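Local structure of intracellular serine protease (Bacillus licheniformis, 4ZOQ) at residues K39-S42 with K43-T47. The protein probably acts as a subtilisin-family serine endopeptidase that processes lanthipeptides, the chain here being its N-terminal prodomain. Residues are numbered along the deposited sequence; the frame is centred on the assembly and turned at random.
Sequences KDKS and KLLDT
K41 and L45 meet one turn apart in a local, within-helix contact that occupies the first turns of helix 41-49 in the prodomain. Their side chains cross at a slant, the lysine end passing the CD1 branch of the leucine: K41 NZ lies 3.3 Å from L45 CD1. K41 reaches this point because CG stands anti to the backbone N (chi1 166°) and the chain bends only at its last torsion. In the backbone, L45 N donates to K41 O at 3.0 Å, with the donor in the carbonyl plane, the straightest hydrogen bond across the contact. D40 O receives K43 N at 3.2 Å, 70° out of its carbonyl plane, and L44 N only weakly (N-H...O 131°), so i+3 and i+4 bonds share one acceptor. D40 sits at the N-cap position, yet its carboxylate makes no capping bond; D40 OD1 stays 4.8 Å from K43 NZ, which may allow mild electrostatic attraction but no direct pairing. T47 OG1 bonds to K43 O at 3.1 Å, nearly in line with the C=O bond, satisfying a side-chain hydroxyl within the helix. Buried L44 packs on V57, F76 and L80, while K41 and L45 also touch V57, joining this surface turn to strand 54-58 and helix 70-80. The βαββαβ element order and antiparallel strand order 54-58, 63-67, 31-35, 86-89 mark a ferredoxin-like α+β fold, as in subtilisin-type propeptides.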
loop_
_atom_site.group_PDB
_atom_site.type_symbol
_atom_site.label_atom_id
_atom_site.label_comp_id
_atom_site.label_asym_id
_atom_site.label_seq_id
_atom_site.Cartn_x
_atom_site.Cartn_y
_atom_site.Cartn_z
ATOM N N LYS A 39 26.661 -2.947 -9.680
ATOM C CA LYS A 39 27.405 -3.634 -10.735
ATOM C C LYS A 39 28.161 -4.852 -10.207
ATOM O O LYS A 39 28.572 -5.699 -10.994
ATOM C CB LYS A 39 28.356 -2.689 -11.471
ATOM C CG LYS A 39 27.634 -1.685 -12.359
ATOM C CD LYS A 39 26.591 -2.438 -13.193
ATOM C CE LYS A 39 26.226 -1.735 -14.488
ATOM N NZ LYS A 39 25.878 -2.741 -15.551
ATOM N N ASP A 40 28.349 -4.943 -8.889
ATOM C CA ASP A 40 29.064 -6.090 -8.327
ATOM C C ASP A 40 28.152 -7.293 -8.019
ATOM O O ASP A 40 28.544 -8.197 -7.281
ATOM C CB ASP A 40 29.837 -5.695 -7.064
ATOM C CG ASP A 40 30.847 -4.588 -7.317
ATOM O OD1 ASP A 40 31.268 -4.427 -8.485
ATOM O OD2 ASP A 40 31.250 -3.907 -6.345
ATOM N N LYS A 41 26.981 -7.343 -8.646
ATOM C CA LYS A 41 26.065 -8.453 -8.448
ATOM C C LYS A 41 26.704 -9.754 -8.950
ATOM O O LYS A 41 26.603 -10.812 -8.317
ATOM C CB LYS A 41 24.747 -8.184 -9.160
ATOM C CG LYS A 41 23.828 -9.386 -9.322
ATOM C CD LYS A 41 22.897 -9.169 -10.503
ATOM C CE LYS A 41 21.912 -10.312 -10.701
ATOM N NZ LYS A 41 22.373 -11.349 -11.661
ATOM N N SER A 42 27.344 -9.657 -10.113
ATOM C CA SER A 42 28.070 -10.771 -10.734
ATOM C C SER A 42 29.177 -11.352 -9.854
ATOM O O SER A 42 29.373 -12.555 -9.852
ATOM C CB SER A 42 28.660 -10.322 -12.077
ATOM O OG SER A 42 29.474 -9.174 -11.901
ATOM N N LYS A 43 29.850 -10.530 -9.060
ATOM C CA LYS A 43 31.013 -11.018 -8.339
ATOM C C LYS A 43 30.472 -11.620 -7.056
ATOM O O LYS A 43 31.128 -12.429 -6.395
ATOM C CB LYS A 43 31.972 -9.868 -7.998
ATOM C CG LYS A 43 32.568 -9.176 -9.200
ATOM C CD LYS A 43 33.631 -8.145 -8.834
ATOM C CE LYS A 43 34.318 -7.639 -10.104
ATOM N NZ LYS A 43 35.372 -6.617 -9.853
ATOM N N LEU A 44 29.215 -11.283 -6.773
ATOM C CA LEU A 44 28.501 -11.808 -5.623
ATOM C C LEU A 44 27.983 -13.199 -5.881
ATOM O O LEU A 44 28.093 -14.078 -5.027
ATOM C CB LEU A 44 27.328 -10.880 -5.294
ATOM C CG LEU A 44 26.263 -11.346 -4.304
ATOM C CD1 LEU A 44 26.811 -11.559 -2.923
ATOM C CD2 LEU A 44 25.118 -10.368 -4.285
ATOM N N LEU A 45 27.468 -13.408 -7.086
ATOM C CA LEU A 45 26.893 -14.694 -7.466
ATOM C C LEU A 45 27.955 -15.742 -7.738
ATOM O O LEU A 45 27.648 -16.929 -7.735
ATOM C CB LEU A 45 25.997 -14.548 -8.693
ATOM C CG LEU A 45 24.735 -13.720 -8.509
ATOM C CD1 LEU A 45 24.027 -13.528 -9.828
ATOM C CD2 LEU A 45 23.829 -14.427 -7.516
ATOM N N ASP A 46 29.203 -15.305 -7.934
ATOM C CA ASP A 46 30.309 -16.238 -8.157
ATOM C C ASP A 46 30.936 -16.662 -6.853
ATOM O O ASP A 46 31.337 -17.806 -6.727
ATOM C CB ASP A 46 31.387 -15.625 -9.063
ATOM C CG ASP A 46 30.915 -15.382 -10.506
ATOM O OD1 ASP A 46 29.911 -15.993 -10.974
ATOM O OD2 ASP A 46 31.578 -14.558 -11.178
ATOM N N THR A 47 31.057 -15.751 -5.897
ATOM C CA THR A 47 31.478 -16.148 -4.562
ATOM C C THR A 47 30.427 -17.073 -3.905
ATOM O O THR A 47 30.758 -17.986 -3.151
ATOM C CB THR A 47 31.720 -14.939 -3.670
ATOM O OG1 THR A 47 32.676 -14.071 -4.292
ATOM C CG2 THR A 47 32.248 -15.385 -2.322
#